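PDB 2P3E: diaminopimelate decarboxylase from Aquifex aeolicus, which probably catalyses the pyridoxal phosphate-dependent decarboxylation of meso-diaminopimelate to L-lysine, the final step of the diaminopimelate route to lysine. Local coordinates for residues B[13-18]-B[329-333]; B[19-23]-B[396-401]; B[34-40]-B[288-294]. All coordinates share one frame; numbering follows the deposited sequence.

Interaction 1: residues B[13-18]-B[329-333]; sequences YRDGEL and IPVET
Three hydrogen bonds tie the hairpin of Tyr-13 to Leu-18 onto the end of strand 328-330 and the loop that follows it. Two are backbone bonds on either side of the single bridge between Glu-17 and Glu-332: Leu-18 N gives its hydrogen to Val-331 O (2.8 Å), and Thr-333 N gives its own to Gly-16 O (2.9 Å). The third comes from a side chain. With CG beside its backbone N (chi1 -76°), Tyr-13 reaches across to Pro-330, and its OH donates to Pro-330 O at 2.6 Å, lying in the carbonyl plane.

The same ring is held on both faces. Leu-18 CD1 sits over the centre of one, while Thr-333 OG1 lies over the other, displaced toward the rim and 3.3 Å from Tyr-13 CE1.

A type I' turn from Arg-14 to Glu-17 closes this N-terminal hairpin, which here docks against the beta domain that accompanies the pyridoxal-binding barrel in this decarboxylase family.

Apolar packing continues the join inward, where Leu-18 CD2 meets Ile-329 CD1 at 3.7 Å, their side chains crossing at about a right angle. Leu-4 of helix 3-7 touches both of these residues and Tyr-13.

Two acidic side chains meet at the outer side. Glu-17 bends at chi2 (-77°), bringing its carboxylate alongside that of Glu-332, the two planes 89° apart and Glu-17 OE2 only 2.5 Å from Glu-332 OE2. Lys-26 makes a salt bridge to Glu-332 OE2 and would probably offset negative charge here.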
ATOM      1  N   TYR B  13     -13.673 -21.384 -19.597  1.00 27.60           N
ATOM      2  CA  TYR B  13     -13.517 -22.720 -19.055  1.00 27.51           C
ATOM      3  C   TYR B  13     -13.438 -23.754 -20.181  1.00 28.35           C
ATOM      4  O   TYR B  13     -14.192 -23.675 -21.161  1.00 28.35           O
ATOM      5  CB  TYR B  13     -14.671 -23.050 -18.129  1.00 27.35           C
ATOM      6  CG  TYR B  13     -14.603 -22.389 -16.772  1.00 26.42           C
ATOM      7  CD1 TYR B  13     -13.674 -22.802 -15.814  1.00 24.37           C
ATOM      8  CD2 TYR B  13     -15.493 -21.376 -16.432  1.00 25.86           C
ATOM      9  CE1 TYR B  13     -13.622 -22.203 -14.551  1.00 24.11           C
ATOM     10  CE2 TYR B  13     -15.457 -20.777 -15.172  1.00 26.18           C
ATOM     11  CZ  TYR B  13     -14.507 -21.190 -14.241  1.00 24.77           C
ATOM     12  OH  TYR B  13     -14.487 -20.594 -13.003  1.00 23.94           O
ATOM     13  N   ARG B  14     -12.498 -24.687 -20.049  1.00 28.45           N
ATOM     14  CA  ARG B  14     -12.355 -25.829 -20.965  1.00 29.25           C
ATOM     15  C   ARG B  14     -12.367 -27.093 -20.112  1.00 28.91           C
ATOM     16  O   ARG B  14     -11.384 -27.372 -19.404  1.00 28.98           O
ATOM     17  CB  ARG B  14     -11.024 -25.781 -21.719  1.00 29.09           C
ATOM     18  CG  ARG B  14     -10.812 -24.606 -22.650  1.00 30.39           C
ATOM     19  CD  ARG B  14      -9.504 -24.810 -23.436  1.00 30.79           C
ATOM     20  NE  ARG B  14      -9.186 -23.676 -24.293  1.00 31.79           N
ATOM     21  CZ  ARG B  14      -8.110 -23.590 -25.069  1.00 32.98           C
ATOM     22  NH1 ARG B  14      -7.225 -24.586 -25.131  1.00 33.41           N
ATOM     23  NH2 ARG B  14      -7.934 -22.501 -25.802  1.00 34.52           N
ATOM     24  N   ASP B  15     -13.474 -27.842 -20.167  1.00 28.70           N
ATOM     25  CA  ASP B  15     -13.645 -29.079 -19.378  1.00 28.35           C
ATOM     26  C   ASP B  15     -13.426 -28.842 -17.870  1.00 27.76           C
ATOM     27  O   ASP B  15     -12.720 -29.598 -17.203  1.00 28.14           O
ATOM     28  CB  ASP B  15     -12.716 -30.185 -19.915  1.00 28.63           C
ATOM     29  CG  ASP B  15     -12.908 -31.520 -19.209  0.30 28.82           C
ATOM     30  OD1 ASP B  15     -14.063 -31.890 -18.904  0.20 28.63           O
ATOM     31  OD2 ASP B  15     -11.889 -32.197 -18.958  0.50 30.63           O
ATOM     32  N   GLY B  16     -14.019 -27.767 -17.355  1.00 27.76           N
ATOM     33  CA  GLY B  16     -13.963 -27.432 -15.926  1.00 26.59           C
ATOM     34  C   GLY B  16     -12.717 -26.669 -15.486  1.00 26.22           C
ATOM     35  O   GLY B  16     -12.575 -26.360 -14.307  1.00 26.22           O
ATOM     36  N   GLU B  17     -11.821 -26.370 -16.429  1.00 25.84           N
ATOM     37  CA  GLU B  17     -10.548 -25.686 -16.132  1.00 25.25           C
ATOM     38  C   GLU B  17     -10.483 -24.301 -16.766  1.00 23.88           C
ATOM     39  O   GLU B  17     -10.769 -24.138 -17.957  1.00 24.01           O
ATOM     40  CB  GLU B  17      -9.349 -26.518 -16.601  1.00 25.05           C
ATOM     41  CG  GLU B  17      -9.094 -27.795 -15.784  1.00 26.13           C
ATOM     42  CD  GLU B  17      -8.415 -27.542 -14.436  1.00 27.70           C
ATOM     43  OE1 GLU B  17      -8.042 -26.372 -14.120  1.00 27.31           O
ATOM     44  OE2 GLU B  17      -8.245 -28.527 -13.687  0.40 25.47           O
ATOM     45  N   LEU B  18     -10.086 -23.310 -15.970  1.00 22.31           N
ATOM     46  CA  LEU B  18     -10.013 -21.926 -16.447  1.00 21.53           C
ATOM     47  C   LEU B  18      -8.760 -21.702 -17.296  1.00 20.92           C
ATOM     48  O   LEU B  18      -7.654 -22.092 -16.907  1.00 20.59           O
ATOM     49  CB  LEU B  18     -10.082 -20.926 -15.268  1.00 21.34           C
ATOM     50  CG  LEU B  18     -10.284 -19.441 -15.636  1.00 21.26           C
ATOM     51  CD1 LEU B  18     -11.652 -19.179 -16.247  1.00 19.73           C
ATOM     52  CD2 LEU B  18     -10.076 -18.539 -14.411  1.00 20.87           C
ATOM     53  N   ILE B 329     -13.656 -16.269  -8.977  1.00 15.27           N
ATOM     54  CA  ILE B 329     -14.134 -17.528  -9.533  1.00 16.55           C
ATOM     55  C   ILE B 329     -13.110 -18.632  -9.287  1.00 16.83           C
ATOM     56  O   ILE B 329     -11.899 -18.351  -9.187  1.00 16.65           O
ATOM     57  CB  ILE B 329     -14.424 -17.411 -11.058  1.00 15.85           C
ATOM     58  CG1 ILE B 329     -13.139 -17.057 -11.836  1.00 16.20           C
ATOM     59  CG2 ILE B 329     -15.540 -16.390 -11.288  1.00 18.10           C
ATOM     60  CD1 ILE B 329     -13.286 -16.967 -13.368  1.00 16.28           C
ATOM     61  N   PRO B 330     -13.581 -19.895  -9.209  1.00 17.66           N
ATOM     62  CA  PRO B 330     -12.630 -20.998  -9.092  1.00 17.62           C
ATOM     63  C   PRO B 330     -11.906 -21.277 -10.416  1.00 18.51           C
ATOM     64  O   PRO B 330     -12.472 -21.097 -11.514  1.00 18.71           O
ATOM     65  CB  PRO B 330     -13.513 -22.173  -8.646  1.00 17.97           C
ATOM     66  CG  PRO B 330     -14.866 -21.883  -9.283  1.00 17.44           C
ATOM     67  CD  PRO B 330     -14.986 -20.372  -9.235  1.00 18.01           C
ATOM     68  N   VAL B 331     -10.635 -21.639 -10.318  1.00 18.63           N
ATOM     69  CA  VAL B 331      -9.865 -22.043 -11.490  1.00 19.97           C
ATOM     70  C   VAL B 331     -10.388 -23.415 -11.994  1.00 22.16           C
ATOM     71  O   VAL B 331     -10.347 -23.690 -13.193  1.00 21.95           O
ATOM     72  CB  VAL B 331      -8.335 -22.065 -11.162  1.00 19.69           C
ATOM     73  CG1 VAL B 331      -7.505 -22.814 -12.229  1.00 19.40           C
ATOM     74  CG2 VAL B 331      -7.806 -20.626 -10.952  1.00 17.45           C
ATOM     75  N   GLU B 332     -10.872 -24.244 -11.062  1.00 24.34           N
ATOM     76  CA  GLU B 332     -11.532 -25.524 -11.386  1.00 27.56           C
ATOM     77  C   GLU B 332     -13.002 -25.490 -10.945  1.00 28.68           C
ATOM     78  O   GLU B 332     -13.288 -25.357  -9.752  1.00 28.47           O
ATOM     79  CB  GLU B 332     -10.824 -26.712 -10.704  1.00 27.73           C
ATOM     80  CG  GLU B 332      -9.456 -27.103 -11.264  0.40 30.08           C
ATOM     81  CD  GLU B 332      -8.990 -28.510 -10.834  1.00 32.90           C
ATOM     82  OE1 GLU B 332      -9.716 -29.217 -10.104  1.00 36.54           O
ATOM     83  OE2 GLU B 332      -7.876 -28.927 -11.225  1.00 36.21           O
ATOM     84  N   THR B 333     -13.932 -25.579 -11.899  1.00 30.93           N
ATOM     85  CA  THR B 333     -15.357 -25.807 -11.581  1.00 33.10           C
ATOM     86  C   THR B 333     -15.579 -27.303 -11.364  1.00 33.83           C
ATOM     87  O   THR B 333     -15.140 -28.118 -12.182  1.00 33.49           O
ATOM     88  CB  THR B 333     -16.316 -25.462 -12.739  1.00 33.55           C
ATOM     89  OG1 THR B 333     -15.780 -24.450 -13.599  1.00 36.40           O
ATOM     90  CG2 THR B 333     -17.711 -25.046 -12.212  1.00 34.72           C
TER

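Interaction 2: residues B[19-23]-B[396-401]; sequences FIEGV and VENGSV
Glu-21 has CG beside its backbone N (chi1 -67°) and then bends at chi2, which swings its carboxylate over to the start of the 397-400 turn. In both Val-23 and Val-396 the CG1 methyl is anti to the backbone N, and this turns CG2 of Val-23 into CG1 of Val-396.

The parts that meet are two type I' beta turns, Ile-20 to Val-23 in the N-terminal antiparallel sheet and Glu-397 to Ser-400 between the last two strands of the beta domain. Glu-21 grips the second turn twice. Its backbone O accepts a hydrogen bond from Gly-399 N at 2.7 Å. Its OE1 takes the hydrogen of Asn-398 N at 2.9 Å in a nearly straight bond (168°), the N-H coming to OE1 from above the carboxylate plane. Two consecutive backbone N-H groups of the turn are thus satisfied by one residue. The other carboxylate oxygen, OE2, is hydrogen-bonded to Ser-40 OG and Asn-42 N, so this buried acid also joins the turns to the start of helix 41-54.

Beneath the polar grip lies a small apolar patch that Leu-28 of helix 25-32 helps to close. Ile-20 CG2 stands 4.2 Å from Val-396 CG2, and Glu-21 CB rests 3.6 Å from Val-396 CG1. On the outer flank Val-23 CG1 meets Val-401 CG1 at 3.9 Å. Tightest of all, Val-23 CG2 presses to within 3.2 Å of Val-396 CG1, closer than methyl groups usually pack.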
ATOM      1  N   PHE B  19      -8.956 -21.087 -18.457  1.00 20.85           N
ATOM      2  CA  PHE B  19      -7.888 -20.752 -19.393  1.00 20.90           C
ATOM      3  C   PHE B  19      -7.924 -19.243 -19.702  1.00 20.44           C
ATOM      4  O   PHE B  19      -8.993 -18.635 -19.704  1.00 19.91           O
ATOM      5  CB  PHE B  19      -8.048 -21.524 -20.715  1.00 21.38           C
ATOM      6  CG  PHE B  19      -7.579 -22.966 -20.661  1.00 20.49           C
ATOM      7  CD1 PHE B  19      -6.371 -23.336 -21.224  1.00 21.82           C
ATOM      8  CD2 PHE B  19      -8.360 -23.950 -20.072  1.00 21.78           C
ATOM      9  CE1 PHE B  19      -5.932 -24.672 -21.184  1.00 22.06           C
ATOM     10  CE2 PHE B  19      -7.932 -25.295 -20.017  1.00 21.24           C
ATOM     11  CZ  PHE B  19      -6.721 -25.649 -20.572  1.00 21.37           C
ATOM     12  N   ILE B  20      -6.758 -18.675 -19.999  1.00 20.26           N
ATOM     13  CA  ILE B  20      -6.654 -17.311 -20.543  1.00 20.61           C
ATOM     14  C   ILE B  20      -5.734 -17.347 -21.747  1.00 20.44           C
ATOM     15  O   ILE B  20      -4.612 -17.837 -21.653  1.00 21.41           O
ATOM     16  CB  ILE B  20      -6.140 -16.285 -19.472  1.00 20.78           C
ATOM     17  CG1 ILE B  20      -6.191 -14.848 -20.027  1.00 20.79           C
ATOM     18  CG2 ILE B  20      -4.737 -16.666 -18.955  1.00 19.80           C
ATOM     19  CD1 ILE B  20      -5.917 -13.781 -18.992  1.00 21.97           C
ATOM     20  N   GLU B  21      -6.212 -16.841 -22.882  1.00 20.88           N
ATOM     21  CA  GLU B  21      -5.492 -16.956 -24.160  1.00 21.36           C
ATOM     22  C   GLU B  21      -4.909 -18.366 -24.429  1.00 21.14           C
ATOM     23  O   GLU B  21      -3.753 -18.512 -24.854  1.00 21.76           O
ATOM     24  CB  GLU B  21      -4.395 -15.876 -24.280  1.00 21.64           C
ATOM     25  CG  GLU B  21      -4.953 -14.461 -24.394  1.00 22.03           C
ATOM     26  CD  GLU B  21      -4.090 -13.562 -25.238  1.00 21.89           C
ATOM     27  OE1 GLU B  21      -3.626 -14.018 -26.309  1.00 21.81           O
ATOM     28  OE2 GLU B  21      -3.877 -12.398 -24.832  1.00 21.37           O
ATOM     29  N   GLY B  22      -5.711 -19.391 -24.167  1.00 21.09           N
ATOM     30  CA  GLY B  22      -5.310 -20.785 -24.407  1.00 20.74           C
ATOM     31  C   GLY B  22      -4.269 -21.333 -23.440  1.00 21.04           C
ATOM     32  O   GLY B  22      -3.633 -22.348 -23.726  1.00 20.95           O
ATOM     33  N   VAL B  23      -4.054 -20.643 -22.312  1.00 20.53           N
ATOM     34  CA  VAL B  23      -3.128 -21.126 -21.288  1.00 19.66           C
ATOM     35  C   VAL B  23      -3.884 -21.383 -19.983  1.00 19.37           C
ATOM     36  O   VAL B  23      -4.621 -20.524 -19.497  1.00 19.00           O
ATOM     37  CB  VAL B  23      -1.929 -20.155 -21.043  1.00 20.30           C
ATOM     38  CG1 VAL B  23      -0.959 -20.739 -20.007  1.00 19.39           C
ATOM     39  CG2 VAL B  23      -1.187 -19.866 -22.337  1.00 19.15           C
ATOM     40  N   VAL B 396       0.479 -13.623 -21.090  1.00 15.47           N
ATOM     41  CA  VAL B 396       0.075 -14.703 -21.977  1.00 17.26           C
ATOM     42  C   VAL B 396      -0.279 -14.129 -23.359  1.00 18.20           C
ATOM     43  O   VAL B 396      -0.847 -13.039 -23.457  1.00 17.42           O
ATOM     44  CB  VAL B 396      -1.105 -15.494 -21.392  1.00 17.52           C
ATOM     45  CG1 VAL B 396      -1.468 -16.643 -22.307  1.00 20.51           C
ATOM     46  CG2 VAL B 396      -0.742 -16.070 -20.028  1.00 17.24           C
ATOM     47  N   GLU B 397       0.109 -14.840 -24.418  1.00 19.29           N
ATOM     48  CA  GLU B 397      -0.285 -14.457 -25.772  1.00 20.37           C
ATOM     49  C   GLU B 397      -0.432 -15.722 -26.620  1.00 21.58           C
ATOM     50  O   GLU B 397       0.560 -16.439 -26.837  1.00 20.96           O
ATOM     51  CB  GLU B 397       0.754 -13.533 -26.399  1.00 20.82           C
ATOM     52  CG  GLU B 397       0.363 -12.997 -27.781  1.00 22.70           C
ATOM     53  CD  GLU B 397       1.338 -11.957 -28.299  1.00 24.21           C
ATOM     54  OE1 GLU B 397       1.646 -10.976 -27.578  0.70 28.62           O
ATOM     55  OE2 GLU B 397       1.798 -12.100 -29.435  0.90 26.78           O
ATOM     56  N   ASN B 398      -1.664 -15.981 -27.053  1.00 21.49           N
ATOM     57  CA  ASN B 398      -1.983 -17.081 -27.981  1.00 23.10           C
ATOM     58  C   ASN B 398      -1.260 -18.395 -27.620  1.00 22.96           C
ATOM     59  O   ASN B 398      -0.412 -18.877 -28.375  1.00 22.83           O
ATOM     60  CB  ASN B 398      -1.664 -16.656 -29.420  1.00 23.25           C
ATOM     61  CG  ASN B 398      -2.251 -17.605 -30.458  0.90 25.54           C
ATOM     62  OD1 ASN B 398      -3.198 -18.347 -30.180  1.00 28.49           O
ATOM     63  ND2 ASN B 398      -1.684 -17.582 -31.663  0.70 27.57           N
ATOM     64  N   GLY B 399      -1.560 -18.922 -26.433  1.00 22.58           N
ATOM     65  CA  GLY B 399      -0.993 -20.198 -25.984  1.00 21.73           C
ATOM     66  C   GLY B 399       0.414 -20.190 -25.399  1.00 21.44           C
ATOM     67  O   GLY B 399       0.862 -21.211 -24.877  1.00 22.13           O
ATOM     68  N   SER B 400       1.135 -19.074 -25.486  1.00 20.34           N
ATOM     69  CA  SER B 400       2.477 -19.032 -24.915  1.00 19.92           C
ATOM     70  C   SER B 400       2.593 -17.966 -23.824  1.00 19.33           C
ATOM     71  O   SER B 400       1.664 -17.179 -23.630  1.00 18.24           O
ATOM     72  CB  SER B 400       3.531 -18.846 -25.998  1.00 19.96           C
ATOM     73  OG  SER B 400       3.500 -17.536 -26.524  1.00 22.10           O
ATOM     74  N   VAL B 401       3.708 -17.976 -23.095  1.00 18.84           N
ATOM     75  CA  VAL B 401       3.867 -17.093 -21.925  1.00 19.08           C
ATOM     76  C   VAL B 401       5.243 -16.465 -21.824  1.00 18.39           C
ATOM     77  O   VAL B 401       6.245 -17.074 -22.193  1.00 18.97           O
ATOM     78  CB  VAL B 401       3.533 -17.790 -20.560  1.00 19.39           C
ATOM     79  CG1 VAL B 401       2.189 -18.430 -20.596  1.00 21.02           C
ATOM     80  CG2 VAL B 401       4.597 -18.836 -20.175  1.00 20.44           C
TER

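Interaction 3: residues B[34-40]-B[288-294]; sequences TPLYVYS and AGILITQ
Leu-36 and Ile-292 form one antiparallel hydrogen-bonded pair and Val-38 and Ile-290 another, with Ile-292 N to Leu-36 O (2.7 Å) and Ile-290 N to Val-38 O (2.8 Å) each matched by a return bond. Ser-40 N adds a fifth, to Ala-288 O.

Between these pairs Leu-291 lays its CD1 methyl over the centre of the Tyr-37 ring, 3.9 Å from the centroid and 10° off the normal, a clear CH-pi contact. On the other face of the sheet Val-38 CG2 packs against Ile-292 CG1 at 4.0 Å.

Further out, the Tyr-37 hydroxyl is hydrogen-bonded to Asp-315 O, which fixes the ring's far end. A leucine in place of Tyr-37 would probably leave Asp-315 O without this partner and Leu-291 CD1 without a flat face to rest on. Thr-34 OG1 and Thr-293 OG1 are both hydrogen-bonded to Asp-310, and Ser-40 OG, hydrogen-bonded to the carboxylate of Glu-21, also caps the following helix at Phe-43 N.

Strand 36-40 lies between 289-301 and 392-397 in the mixed sheet of the beta domain, its Tyr-37 side chain about 8 Å from those of Arg-318 and Tyr-377, which probably bind substrate, as in related diaminopimelate decarboxylases.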
ATOM      1  N   THR B  34       1.967 -19.005  -6.511  1.00 13.65           N
ATOM      2  CA  THR B  34       0.957 -17.990  -6.189  1.00 13.07           C
ATOM      3  C   THR B  34       1.433 -17.191  -4.971  1.00 13.16           C
ATOM      4  O   THR B  34       2.260 -17.687  -4.207  1.00 11.89           O
ATOM      5  CB  THR B  34      -0.447 -18.613  -5.889  1.00 13.73           C
ATOM      6  OG1 THR B  34      -0.318 -19.620  -4.877  1.00 14.90           O
ATOM      7  CG2 THR B  34      -1.067 -19.230  -7.149  1.00 14.54           C
ATOM      8  N   PRO B  35       0.935 -15.943  -4.794  1.00 12.85           N
ATOM      9  CA  PRO B  35       0.064 -15.178  -5.696  1.00 12.67           C
ATOM     10  C   PRO B  35       0.716 -14.928  -7.057  1.00 12.29           C
ATOM     11  O   PRO B  35       1.941 -14.811  -7.143  1.00 12.24           O
ATOM     12  CB  PRO B  35      -0.130 -13.835  -4.964  1.00 12.74           C
ATOM     13  CG  PRO B  35       0.207 -14.125  -3.534  1.00 14.13           C
ATOM     14  CD  PRO B  35       1.273 -15.184  -3.571  1.00 13.53           C
ATOM     15  N   LEU B  36      -0.109 -14.865  -8.101  1.00 11.65           N
ATOM     16  CA  LEU B  36       0.351 -14.663  -9.474  1.00 11.35           C
ATOM     17  C   LEU B  36      -0.552 -13.680 -10.216  1.00 11.67           C
ATOM     18  O   LEU B  36      -1.776 -13.885 -10.307  1.00 11.96           O
ATOM     19  CB  LEU B  36       0.367 -16.007 -10.237  1.00 11.43           C
ATOM     20  CG  LEU B  36       0.980 -16.027 -11.644  1.00 11.81           C
ATOM     21  CD1 LEU B  36       2.470 -15.697 -11.559  1.00 13.63           C
ATOM     22  CD2 LEU B  36       0.780 -17.394 -12.344  1.00 12.16           C
ATOM     23  N   TYR B  37       0.049 -12.614 -10.741  1.00 11.95           N
ATOM     24  CA  TYR B  37      -0.656 -11.726 -11.663  1.00 11.91           C
ATOM     25  C   TYR B  37      -0.467 -12.216 -13.089  1.00 12.39           C
ATOM     26  O   TYR B  37       0.665 -12.379 -13.564  1.00 11.87           O
ATOM     27  CB  TYR B  37      -0.145 -10.291 -11.538  1.00 12.02           C
ATOM     28  CG  TYR B  37      -0.857  -9.466 -10.480  1.00 12.08           C
ATOM     29  CD1 TYR B  37      -0.267  -9.202  -9.235  1.00 11.76           C
ATOM     30  CD2 TYR B  37      -2.128  -8.948 -10.728  1.00 12.01           C
ATOM     31  CE1 TYR B  37      -0.942  -8.413  -8.262  1.00 11.48           C
ATOM     32  CE2 TYR B  37      -2.805  -8.193  -9.772  1.00 11.78           C
ATOM     33  CZ  TYR B  37      -2.209  -7.930  -8.547  1.00 11.97           C
ATOM     34  OH  TYR B  37      -2.916  -7.155  -7.639  1.00 13.19           O
ATOM     35  N   VAL B  38      -1.582 -12.422 -13.780  1.00 12.74           N
ATOM     36  CA  VAL B  38      -1.556 -12.934 -15.154  1.00 12.45           C
ATOM     37  C   VAL B  38      -2.234 -11.924 -16.070  1.00 12.58           C
ATOM     38  O   VAL B  38      -3.351 -11.506 -15.782  1.00 12.42           O
ATOM     39  CB  VAL B  38      -2.281 -14.312 -15.248  1.00 13.02           C
ATOM     40  CG1 VAL B  38      -2.221 -14.862 -16.695  1.00 13.55           C
ATOM     41  CG2 VAL B  38      -1.666 -15.325 -14.264  1.00 11.89           C
ATOM     42  N   TYR B  39      -1.550 -11.535 -17.158  1.00 12.06           N
ATOM     43  CA  TYR B  39      -2.065 -10.556 -18.086  1.00 12.03           C
ATOM     44  C   TYR B  39      -2.281 -11.148 -19.485  1.00 13.58           C
ATOM     45  O   TYR B  39      -1.497 -11.993 -19.940  1.00 13.64           O
ATOM     46  CB  TYR B  39      -1.106  -9.357 -18.191  1.00 11.67           C
ATOM     47  CG  TYR B  39      -0.852  -8.645 -16.877  1.00 11.37           C
ATOM     48  CD1 TYR B  39      -1.684  -7.614 -16.445  1.00 11.04           C
ATOM     49  CD2 TYR B  39       0.208  -9.025 -16.054  1.00 10.47           C
ATOM     50  CE1 TYR B  39      -1.444  -6.958 -15.218  1.00  9.96           C
ATOM     51  CE2 TYR B  39       0.465  -8.361 -14.841  1.00 10.34           C
ATOM     52  CZ  TYR B  39      -0.360  -7.353 -14.433  1.00 10.96           C
ATOM     53  OH  TYR B  39      -0.069  -6.736 -13.233  1.00 11.92           O
ATOM     54  N   SER B  40      -3.325 -10.668 -20.159  1.00 14.47           N
ATOM     55  CA  SER B  40      -3.607 -11.014 -21.559  1.00 14.85           C
ATOM     56  C   SER B  40      -3.028  -9.957 -22.483  1.00 15.22           C
ATOM     57  O   SER B  40      -3.471  -8.805 -22.497  1.00 14.77           O
ATOM     58  CB  SER B  40      -5.121 -11.155 -21.788  1.00 15.62           C
ATOM     59  OG  SER B  40      -5.450 -11.086 -23.183  1.00 17.85           O
ATOM     60  N   ALA B 288      -7.540  -6.674 -18.213  1.00 13.89           N
ATOM     61  CA  ALA B 288      -6.421  -7.370 -18.858  1.00 14.00           C
ATOM     62  C   ALA B 288      -5.707  -8.309 -17.888  1.00 14.08           C
ATOM     63  O   ALA B 288      -5.062  -9.274 -18.314  1.00 13.65           O
ATOM     64  CB  ALA B 288      -5.414  -6.345 -19.396  1.00 13.45           C
ATOM     65  N   GLY B 289      -5.799  -8.000 -16.592  1.00 13.47           N
ATOM     66  CA  GLY B 289      -5.062  -8.736 -15.580  1.00 13.70           C
ATOM     67  C   GLY B 289      -5.968  -9.456 -14.600  1.00 14.16           C
ATOM     68  O   GLY B 289      -7.042  -8.953 -14.233  1.00 13.69           O
ATOM     69  N   ILE B 290      -5.531 -10.641 -14.181  1.00 13.66           N
ATOM     70  CA  ILE B 290      -6.235 -11.390 -13.154  1.00 13.35           C
ATOM     71  C   ILE B 290      -5.237 -11.860 -12.093  1.00 12.98           C
ATOM     72  O   ILE B 290      -4.051 -12.082 -12.395  1.00 13.43           O
ATOM     73  CB  ILE B 290      -7.073 -12.573 -13.719  1.00 13.85           C
ATOM     74  CG1 ILE B 290      -6.194 -13.670 -14.291  1.00 15.32           C
ATOM     75  CG2 ILE B 290      -8.074 -12.112 -14.793  1.00 13.27           C
ATOM     76  CD1 ILE B 290      -6.993 -14.897 -14.616  1.00 18.08           C
ATOM     77  N   LEU B 291      -5.701 -11.973 -10.857  1.00 11.70           N
ATOM     78  CA  LEU B 291      -4.842 -12.388  -9.766  1.00 12.24           C
ATOM     79  C   LEU B 291      -5.209 -13.813  -9.360  1.00 12.73           C
ATOM     80  O   LEU B 291      -6.364 -14.088  -9.006  1.00 12.25           O
ATOM     81  CB  LEU B 291      -4.961 -11.433  -8.575  1.00 11.83           C
ATOM     82  CG  LEU B 291      -4.203 -11.776  -7.274  1.00 14.00           C
ATOM     83  CD1 LEU B 291      -2.695 -11.853  -7.509  1.00 13.11           C
ATOM     84  CD2 LEU B 291      -4.532 -10.722  -6.195  1.00 12.26           C
ATOM     85  N   ILE B 292      -4.222 -14.710  -9.415  1.00 12.50           N
ATOM     86  CA  ILE B 292      -4.424 -16.106  -9.024  1.00 12.92           C
ATOM     87  C   ILE B 292      -3.888 -16.310  -7.629  1.00 13.18           C
ATOM     88  O   ILE B 292      -2.766 -15.888  -7.307  1.00 12.82           O
ATOM     89  CB  ILE B 292      -3.713 -17.128  -9.972  1.00 13.12           C
ATOM     90  CG1 ILE B 292      -4.035 -16.844 -11.454  1.00 12.47           C
ATOM     91  CG2 ILE B 292      -4.068 -18.594  -9.576  1.00 11.95           C
ATOM     92  CD1 ILE B 292      -5.545 -16.753 -11.802  1.00 13.30           C
ATOM     93  N   THR B 293      -4.699 -16.959  -6.801  1.00 12.69           N
ATOM     94  CA  THR B 293      -4.333 -17.186  -5.418  1.00 13.60           C
ATOM     95  C   THR B 293      -4.708 -18.607  -5.003  1.00 14.07           C
ATOM     96  O   THR B 293      -5.662 -19.161  -5.515  1.00 14.28           O
ATOM     97  CB  THR B 293      -4.974 -16.107  -4.477  1.00 13.57           C
ATOM     98  OG1 THR B 293      -4.552 -16.326  -3.132  1.00 13.98           O
ATOM     99  CG2 THR B 293      -6.514 -16.113  -4.538  1.00 13.60           C
ATOM    100  N   GLN B 294      -3.940 -19.184  -4.082  1.00 15.08           N
ATOM    101  CA  GLN B 294      -4.204 -20.545  -3.605  1.00 15.20           C
ATOM    102  C   GLN B 294      -4.824 -20.536  -2.207  1.00 14.30           C
ATOM    103  O   GLN B 294      -4.385 -19.807  -1.307  1.00 13.83           O
ATOM    104  CB  GLN B 294      -2.905 -21.357  -3.618  1.00 15.52           C
ATOM    105  CG  GLN B 294      -3.078 -22.831  -3.245  1.00 16.33           C
ATOM    106  CD  GLN B 294      -1.755 -23.535  -3.109  1.00 17.64           C
ATOM    107  OE1 GLN B 294      -0.861 -23.083  -2.383  1.00 18.95           O
ATOM    108  NE2 GLN B 294      -1.619 -24.652  -3.802  1.00 17.55           N
TER

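The three contacts cluster on one side of the chain's centre, their own centres about 13 to 15 Å apart, and all reach the mixed sheet of the beta domain. Along the chain, residues 13-18, 19-23 and 34-40 come in quick succession, whereas their partners follow long after in the order 288-294, 329-333 and 396-401. Interactions 1 and 2 share strand 17-20, and Arg-14 packs on Phe-19 and Gly-22. Interactions 2 and 3 meet where strands 36-40 and 392-397 run side by side. The N-terminal 40 residues are therefore built into a domain otherwise made from the chain beyond the pyridoxal-binding barrel, so both ends of the sequence complete it.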